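Local coordinates for putative pterin-4-alpha-carbinolamine dehydratase (Brucella melitensis, PDB 3JST), which probably catalyses the dehydration of 4a-hydroxytetrahydrobiopterin to dihydrobiopterin, and belongs to the pterin-4-alpha-carbinolamine dehydratase family, at residues 19-24 with 87-92; 56-61 with 73-78. One frame throughout, in Å; residues are numbered along the deposited sequence.

Contact 1: 19-24 with 87-92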
ATOM      1  N   ASP A  19      -8.278   4.120  -4.933  1.00 11.37           N
ATOM      2  CA  ASP A  19      -9.088   4.965  -4.052  1.00 11.93           C
ATOM      3  C   ASP A  19      -8.457   5.090  -2.661  1.00 11.93           C
ATOM      4  O   ASP A  19      -8.057   4.095  -2.064  1.00 11.79           O
ATOM      5  CB  ASP A  19     -10.516   4.410  -3.933  1.00 12.18           C
ATOM      6  CG  ASP A  19     -11.422   5.291  -3.077  1.00 13.08           C
ATOM      7  OD1 ASP A  19     -11.472   6.515  -3.310  1.00 13.58           O
ATOM      8  OD2 ASP A  19     -12.083   4.753  -2.164  1.00 15.88           O
ATOM      9  N   GLY A  20      -8.359   6.324  -2.172  1.00 12.22           N
ATOM     10  CA  GLY A  20      -7.823   6.609  -0.840  1.00 12.37           C
ATOM     11  C   GLY A  20      -6.309   6.722  -0.751  1.00 12.56           C
ATOM     12  O   GLY A  20      -5.787   7.119   0.293  1.00 12.50           O
ATOM     13  N   TRP A  21      -5.597   6.372  -1.827  1.00 12.61           N
ATOM     14  CA  TRP A  21      -4.131   6.424  -1.828  1.00 12.64           C
ATOM     15  C   TRP A  21      -3.608   7.768  -2.343  1.00 12.98           C
ATOM     16  O   TRP A  21      -4.170   8.356  -3.281  1.00 12.75           O
ATOM     17  CB  TRP A  21      -3.541   5.273  -2.651  1.00 12.52           C
ATOM     18  CG  TRP A  21      -3.735   3.932  -2.008  1.00 11.97           C
ATOM     19  CD1 TRP A  21      -4.840   3.134  -2.090  1.00 11.34           C
ATOM     20  CD2 TRP A  21      -2.801   3.239  -1.165  1.00 11.26           C
ATOM     21  NE1 TRP A  21      -4.650   1.983  -1.359  1.00 10.60           N
ATOM     22  CE2 TRP A  21      -3.406   2.020  -0.784  1.00 10.25           C
ATOM     23  CE3 TRP A  21      -1.510   3.527  -0.703  1.00 10.82           C
ATOM     24  CZ2 TRP A  21      -2.770   1.096   0.043  1.00  9.99           C
ATOM     25  CZ3 TRP A  21      -0.874   2.604   0.113  1.00 10.88           C
ATOM     26  CH2 TRP A  21      -1.510   1.401   0.483  1.00 10.73           C
ATOM     27  N   GLN A  22      -2.530   8.242  -1.720  1.00 13.09           N
ATOM     28  CA  GLN A  22      -1.892   9.503  -2.102  1.00 13.53           C
ATOM     29  C   GLN A  22      -0.378   9.350  -2.064  1.00 13.10           C
ATOM     30  O   GLN A  22       0.145   8.470  -1.387  1.00 12.57           O
ATOM     31  CB  GLN A  22      -2.307  10.630  -1.144  1.00 13.95           C
ATOM     32  CG  GLN A  22      -3.818  10.795  -0.961  1.00 16.42           C
ATOM     33  CD  GLN A  22      -4.174  11.772   0.158  1.00 20.53           C
ATOM     34  OE1 GLN A  22      -3.309  12.481   0.687  1.00 23.26           O
ATOM     35  NE2 GLN A  22      -5.454  11.803   0.530  1.00 21.74           N
ATOM     36  N   LYS A  23       0.321  10.215  -2.790  1.00 13.18           N
ATOM     37  CA  LYS A  23       1.772  10.279  -2.696  1.00 13.35           C
ATOM     38  C   LYS A  23       2.142  10.838  -1.329  1.00 13.36           C
ATOM     39  O   LYS A  23       1.512  11.774  -0.850  1.00 12.84           O
ATOM     40  CB  LYS A  23       2.359  11.180  -3.786  1.00 13.41           C
ATOM     41  CG  LYS A  23       3.883  11.249  -3.754  1.00 13.66           C
ATOM     42  CD  LYS A  23       4.443  12.186  -4.816  1.00 13.99           C
ATOM     43  CE  LYS A  23       5.957  12.305  -4.696  1.00 13.26           C
ATOM     44  NZ  LYS A  23       6.365  12.791  -3.340  1.00 11.91           N
ATOM     45  N   VAL A  24       3.163  10.264  -0.705  1.00 13.71           N
ATOM     46  CA  VAL A  24       3.653  10.788   0.566  1.00 13.97           C
ATOM     47  C   VAL A  24       4.385  12.097   0.298  1.00 14.62           C
ATOM     48  O   VAL A  24       5.225  12.181  -0.595  1.00 14.24           O
ATOM     49  CB  VAL A  24       4.575   9.795   1.290  1.00 13.96           C
ATOM     50  CG1 VAL A  24       5.200  10.447   2.540  1.00 13.16           C
ATOM     51  CG2 VAL A  24       3.799   8.547   1.664  1.00 13.00           C
ATOM     52  N   LYS A  87       0.465  -3.078  -6.959  1.00 10.46           N
ATOM     53  CA  LYS A  87      -0.203  -4.365  -6.729  1.00 10.87           C
ATOM     54  C   LYS A  87      -0.676  -4.509  -5.282  1.00 10.77           C
ATOM     55  O   LYS A  87      -1.796  -4.969  -5.023  1.00 10.58           O
ATOM     56  CB  LYS A  87       0.723  -5.531  -7.096  1.00 10.95           C
ATOM     57  CG  LYS A  87       0.936  -5.694  -8.585  1.00 12.23           C
ATOM     58  CD  LYS A  87       1.917  -6.814  -8.908  1.00 14.08           C
ATOM     59  CE  LYS A  87       1.239  -8.165  -8.920  1.00 15.86           C
ATOM     60  NZ  LYS A  87       2.187  -9.259  -9.288  1.00 18.17           N
ATOM     61  N   MET A  88       0.178  -4.110  -4.343  1.00 10.86           N
ATOM     62  CA  MET A  88      -0.146  -4.210  -2.925  1.00 11.21           C
ATOM     63  C   MET A  88      -1.293  -3.269  -2.556  1.00 11.10           C
ATOM     64  O   MET A  88      -2.223  -3.671  -1.868  1.00 11.02           O
ATOM     65  CB  MET A  88       1.091  -3.922  -2.066  1.00 11.28           C
ATOM     66  CG  MET A  88       0.839  -3.939  -0.559  1.00 12.16           C
ATOM     67  SD  MET A  88       0.176  -5.500   0.051  1.00 14.00           S
ATOM     68  CE  MET A  88       1.685  -6.470   0.170  1.00 13.53           C
ATOM     69  N   ALA A  89      -1.227  -2.024  -3.021  1.00 11.02           N
ATOM     70  CA  ALA A  89      -2.297  -1.058  -2.766  1.00 11.30           C
ATOM     71  C   ALA A  89      -3.628  -1.553  -3.336  1.00 11.57           C
ATOM     72  O   ALA A  89      -4.667  -1.459  -2.683  1.00 11.21           O
ATOM     73  CB  ALA A  89      -1.939   0.304  -3.349  1.00 11.05           C
ATOM     74  N   ARG A  90      -3.578  -2.086  -4.555  1.00 11.82           N
ATOM     75  CA  ARG A  90      -4.744  -2.671  -5.204  1.00 12.30           C
ATOM     76  C   ARG A  90      -5.342  -3.802  -4.369  1.00 11.90           C
ATOM     77  O   ARG A  90      -6.551  -3.826  -4.146  1.00 11.60           O
ATOM     78  CB  ARG A  90      -4.368  -3.184  -6.602  1.00 12.72           C
ATOM     79  CG  ARG A  90      -5.497  -3.872  -7.364  1.00 14.87           C
ATOM     80  CD  ARG A  90      -5.046  -4.392  -8.733  1.00 16.10           C
ATOM     81  NE  ARG A  90      -4.401  -3.354  -9.532  1.00 17.51           N
ATOM     82  CZ  ARG A  90      -3.202  -3.449 -10.116  1.00 18.14           C
ATOM     83  NH1 ARG A  90      -2.459  -4.551 -10.023  1.00 18.64           N
ATOM     84  NH2 ARG A  90      -2.741  -2.419 -10.818  1.00 17.73           N
ATOM     85  N   LYS A  91      -4.493  -4.725  -3.908  1.00 11.70           N
ATOM     86  CA  LYS A  91      -4.943  -5.876  -3.117  1.00 11.72           C
ATOM     87  C   LYS A  91      -5.523  -5.436  -1.778  1.00 11.44           C
ATOM     88  O   LYS A  91      -6.562  -5.944  -1.352  1.00 11.01           O
ATOM     89  CB  LYS A  91      -3.798  -6.863  -2.869  1.00 11.78           C
ATOM     90  CG  LYS A  91      -4.223  -8.162  -2.176  1.00 12.63           C
ATOM     91  CD  LYS A  91      -5.080  -9.049  -3.090  1.00 14.16           C
ATOM     92  CE  LYS A  91      -5.222 -10.447  -2.511  1.00 14.74           C
ATOM     93  NZ  LYS A  91      -5.995 -11.363  -3.388  1.00 14.91           N
ATOM     94  N   MET A  92      -4.837  -4.501  -1.121  1.00 11.19           N
ATOM     95  CA  MET A  92      -5.318  -3.931   0.138  1.00 10.87           C
ATOM     96  C   MET A  92      -6.694  -3.297  -0.026  1.00 10.95           C
ATOM     97  O   MET A  92      -7.569  -3.483   0.820  1.00 10.87           O
ATOM     98  CB  MET A  92      -4.329  -2.901   0.677  1.00 10.62           C
ATOM     99  CG  MET A  92      -3.127  -3.528   1.351  1.00 10.55           C
ATOM    100  SD  MET A  92      -1.944  -2.321   1.964  1.00 10.51           S
ATOM    101  CE  MET A  92      -0.877  -3.398   2.922  1.00 10.32           C
TER
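W21 meets A89 and M92 where the chain around W21, next to strand 22-23, comes up against helix 83-96 of the pterin dehydratase fold, an antiparallel sheet carrying helices. The contact is a compact example of how one aromatic side chain can tie an edge of a sheet to a helix: its flat face and its rim are used for different partners.

The face makes a CH-pi contact. A89 sets its methyl group over the six-membered ring, CB lying 3.6 Å from the ring centroid and 20° off the normal. The approach is close, with A89 CB 3.4 Å from W21 CE2, and so small a side chain lets the indole come up against the helix backbone too, as W21 CZ2 lies 3.6 Å from A89 CA.

The rim makes a Met-aromatic contact. M92, three residues further along the helix, reaches the ring with a straight chain, chi2 (179°) and chi3 both near 180°, and its side chain crosses the indole at about a right angle. Its sulfur stands near the ring plane, M92 SD being 4.0 Å from W21 CZ2.

Other indole contacts fall on V71 and L73 of strand 68-73 and on L15 of helix 8-16. Helix 83-96 also satisfies the indole N-H: W21 NE1 hydrogen-bonds to OD1 of N93, whose ND2 in turn bonds to D19 O.

Contact 2: 56-61 with 73-78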
ATOM      1  N   LEU A  56       4.269 -11.844  -2.682  1.00 11.33           N
ATOM      2  CA  LEU A  56       5.083 -10.952  -3.515  1.00 11.51           C
ATOM      3  C   LEU A  56       6.522 -10.758  -3.027  1.00 11.70           C
ATOM      4  O   LEU A  56       7.344 -10.197  -3.756  1.00 11.89           O
ATOM      5  CB  LEU A  56       4.439  -9.566  -3.583  1.00 11.57           C
ATOM      6  CG  LEU A  56       3.077  -9.406  -4.248  1.00 11.96           C
ATOM      7  CD1 LEU A  56       2.723  -7.928  -4.270  1.00 12.61           C
ATOM      8  CD2 LEU A  56       3.075  -9.995  -5.653  1.00 12.62           C
ATOM      9  N   ASP A  57       6.819 -11.200  -1.805  1.00 11.71           N
ATOM     10  CA  ASP A  57       8.057 -10.838  -1.120  1.00 11.98           C
ATOM     11  C   ASP A  57       8.227  -9.315  -1.166  1.00 11.95           C
ATOM     12  O   ASP A  57       9.247  -8.794  -1.609  1.00 12.05           O
ATOM     13  CB  ASP A  57       9.270 -11.558  -1.734  1.00 12.18           C
ATOM     14  CG  ASP A  57      10.519 -11.451  -0.868  1.00 13.08           C
ATOM     15  OD1 ASP A  57      10.396 -11.244   0.364  1.00 14.74           O
ATOM     16  OD2 ASP A  57      11.629 -11.581  -1.414  1.00 14.51           O
ATOM     17  N   HIS A  58       7.191  -8.614  -0.724  1.00 11.94           N
ATOM     18  CA  HIS A  58       7.143  -7.160  -0.789  1.00 11.99           C
ATOM     19  C   HIS A  58       6.339  -6.666   0.410  1.00 11.98           C
ATOM     20  O   HIS A  58       5.124  -6.843   0.472  1.00 11.78           O
ATOM     21  CB  HIS A  58       6.504  -6.707  -2.107  1.00 11.90           C
ATOM     22  CG  HIS A  58       6.528  -5.225  -2.307  1.00 12.27           C
ATOM     23  ND1 HIS A  58       7.696  -4.524  -2.514  1.00 11.95           N
ATOM     24  CD2 HIS A  58       5.530  -4.310  -2.327  1.00 12.69           C
ATOM     25  CE1 HIS A  58       7.417  -3.240  -2.649  1.00 12.27           C
ATOM     26  NE2 HIS A  58       6.110  -3.083  -2.541  1.00 12.43           N
ATOM     27  N   HIS A  59       7.027  -6.048   1.360  1.00 12.10           N
ATOM     28  CA  HIS A  59       6.450  -5.807   2.673  1.00 12.17           C
ATOM     29  C   HIS A  59       6.164  -4.334   2.925  1.00 12.43           C
ATOM     30  O   HIS A  59       6.982  -3.472   2.596  1.00 12.34           O
ATOM     31  CB  HIS A  59       7.371  -6.390   3.733  1.00 12.23           C
ATOM     32  CG  HIS A  59       7.602  -7.857   3.554  1.00 12.27           C
ATOM     33  ND1 HIS A  59       8.674  -8.359   2.848  1.00 12.20           N
ATOM     34  CD2 HIS A  59       6.867  -8.927   3.938  1.00 11.71           C
ATOM     35  CE1 HIS A  59       8.606  -9.679   2.834  1.00 12.42           C
ATOM     36  NE2 HIS A  59       7.515 -10.049   3.482  1.00 12.22           N
ATOM     37  N   PRO A  60       4.985  -4.041   3.503  1.00 12.54           N
ATOM     38  CA  PRO A  60       4.605  -2.655   3.745  1.00 12.60           C
ATOM     39  C   PRO A  60       5.301  -2.056   4.955  1.00 12.52           C
ATOM     40  O   PRO A  60       5.836  -2.788   5.794  1.00 12.67           O
ATOM     41  CB  PRO A  60       3.099  -2.757   4.007  1.00 12.67           C
ATOM     42  CG  PRO A  60       2.935  -4.107   4.642  1.00 12.89           C
ATOM     43  CD  PRO A  60       3.934  -4.984   3.937  1.00 12.53           C
ATOM     44  N   GLU A  61       5.302  -0.727   5.025  1.00 12.28           N
ATOM     45  CA  GLU A  61       5.523  -0.020   6.277  1.00 12.36           C
ATOM     46  C   GLU A  61       4.133   0.334   6.789  1.00 11.76           C
ATOM     47  O   GLU A  61       3.385   1.051   6.113  1.00 11.94           O
ATOM     48  CB  GLU A  61       6.364   1.241   6.073  1.00 12.67           C
ATOM     49  CG  GLU A  61       7.825   0.951   5.731  1.00 14.58           C
ATOM     50  CD  GLU A  61       8.667   2.208   5.566  1.00 17.93           C
ATOM     51  OE1 GLU A  61       8.138   3.330   5.727  1.00 19.88           O
ATOM     52  OE2 GLU A  61       9.874   2.072   5.265  1.00 20.53           O
ATOM     53  N   LEU A  73       3.838   2.515   1.223  1.00  9.81           N
ATOM     54  CA  LEU A  73       4.454   1.559   0.306  1.00  9.68           C
ATOM     55  C   LEU A  73       5.514   2.227  -0.561  1.00  9.90           C
ATOM     56  O   LEU A  73       5.266   3.267  -1.171  1.00  9.64           O
ATOM     57  CB  LEU A  73       3.393   0.925  -0.597  1.00  9.49           C
ATOM     58  CG  LEU A  73       2.226   0.192   0.076  1.00  9.40           C
ATOM     59  CD1 LEU A  73       1.198  -0.227  -0.971  1.00  8.16           C
ATOM     60  CD2 LEU A  73       2.703  -1.010   0.884  1.00  8.31           C
ATOM     61  N   ALA A  74       6.693   1.613  -0.594  1.00 10.21           N
ATOM     62  CA  ALA A  74       7.759   1.953  -1.533  1.00 10.44           C
ATOM     63  C   ALA A  74       8.596   0.691  -1.739  1.00 10.72           C
ATOM     64  O   ALA A  74       8.525  -0.238  -0.933  1.00 10.59           O
ATOM     65  CB  ALA A  74       8.626   3.083  -0.987  1.00 10.23           C
ATOM     66  N   THR A  75       9.381   0.665  -2.812  1.00 11.10           N
ATOM     67  CA  THR A  75      10.204  -0.489  -3.159  1.00 11.25           C
ATOM     68  C   THR A  75      11.662  -0.149  -2.890  1.00 11.95           C
ATOM     69  O   THR A  75      12.256   0.666  -3.592  1.00 11.68           O
ATOM     70  CB  THR A  75      10.017  -0.876  -4.635  1.00 11.18           C
ATOM     71  OG1 THR A  75       8.627  -1.108  -4.888  1.00  9.98           O
ATOM     72  CG2 THR A  75      10.824  -2.137  -4.986  1.00 11.08           C
ATOM     73  N   HIS A  76      12.227  -0.784  -1.869  1.00 12.88           N
ATOM     74  CA  HIS A  76      13.568  -0.464  -1.390  1.00 13.68           C
ATOM     75  C   HIS A  76      14.628  -0.657  -2.469  1.00 13.34           C
ATOM     76  O   HIS A  76      15.442   0.241  -2.722  1.00 13.24           O
ATOM     77  CB  HIS A  76      13.903  -1.320  -0.157  1.00 14.33           C
ATOM     78  CG  HIS A  76      15.302  -1.139   0.339  1.00 16.79           C
ATOM     79  ND1 HIS A  76      16.343  -1.958  -0.051  1.00 19.67           N
ATOM     80  CD2 HIS A  76      15.838  -0.224   1.181  1.00 19.16           C
ATOM     81  CE1 HIS A  76      17.458  -1.558   0.534  1.00 19.95           C
ATOM     82  NE2 HIS A  76      17.179  -0.508   1.288  1.00 20.30           N
ATOM     83  N   SER A  77      14.599  -1.820  -3.115  1.00 13.10           N
ATOM     84  CA  SER A  77      15.599  -2.176  -4.129  1.00 12.92           C
ATOM     85  C   SER A  77      15.632  -1.214  -5.317  1.00 12.39           C
ATOM     86  O   SER A  77      16.667  -1.057  -5.953  1.00 12.34           O
ATOM     87  CB  SER A  77      15.374  -3.614  -4.627  1.00 13.18           C
ATOM     88  OG  SER A  77      14.018  -3.828  -4.996  1.00 13.71           O
ATOM     89  N   GLU A  78      14.501  -0.580  -5.619  1.00 11.93           N
ATOM     90  CA  GLU A  78      14.429   0.386  -6.714  1.00 11.66           C
ATOM     91  C   GLU A  78      14.390   1.835  -6.216  1.00 11.11           C
ATOM     92  O   GLU A  78      14.310   2.761  -7.017  1.00 11.29           O
ATOM     93  CB  GLU A  78      13.204   0.098  -7.588  1.00 11.61           C
ATOM     94  CG  GLU A  78      13.243  -1.254  -8.293  1.00 12.21           C
ATOM     95  CD  GLU A  78      14.434  -1.406  -9.237  1.00 12.46           C
ATOM     96  OE1 GLU A  78      14.885  -0.400  -9.830  1.00 13.32           O
ATOM     97  OE2 GLU A  78      14.925  -2.537  -9.383  1.00 13.71           O
TER
HETATM   98  O   HOH W   1       6.944  -0.486   1.966  1.00 30.42           O
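H58 and T75 face each other from two loops, and they illustrate how a shared third residue can bring side chains together that do not bond one another. The imidazole of H58 is sent across by a first torsion that puts CG opposite the backbone N (chi1 -175°), bringing H58 CE1 to 3.3 Å from T75 OG1 in an oblique approach. The rotamer of T75 (chi1 -56°) puts OG1, not CG2, next to H58 CE1, the two side chains crossing at about a right angle. Both polar ends meet D85, with H58 NE2 bonded to one carboxylate oxygen and T75 OG1 to the other. The backbone adds A74 O, 3.6 Å from H58 CE1.

Further along, L73 touches P60 through one branch alone, CD2 lying 3.6 Å from P60 CB. A water lies between the segments, 3.1 Å from H59 O, to which it can donate, and accepts weakly from A74 N.

The His-His-Pro run is a hallmark of pterin dehydratases, where it borders the active site; its position here is consistent with that. The loop following helix 39-56 lies against the end of strand 68-73, with L84 and D85 of helix 83-96 meeting H58 and M88 meeting L73.

Contacts 1 and 2 have centres 13 Å apart and are nested along the chain: 19-24 comes first, then 56-61 and 73-78, and 87-92 closes the outer loop. Helix 83-96 serves both, through A89 and M92 in contact 1 and through D85, one turn earlier than A89, beside contact 2. L73, the last residue of strand 68-73, joins them directly, its CD1 lying 3.5 Å from W21 CH2, while M88 CE comes within 3.5 Å of H58 O. The hydrophobic core of contact 1 therefore continues into the loops of contact 2, the first of which carries the family's histidine signature, so that this probable pocket wall and the core share one helix and one strand.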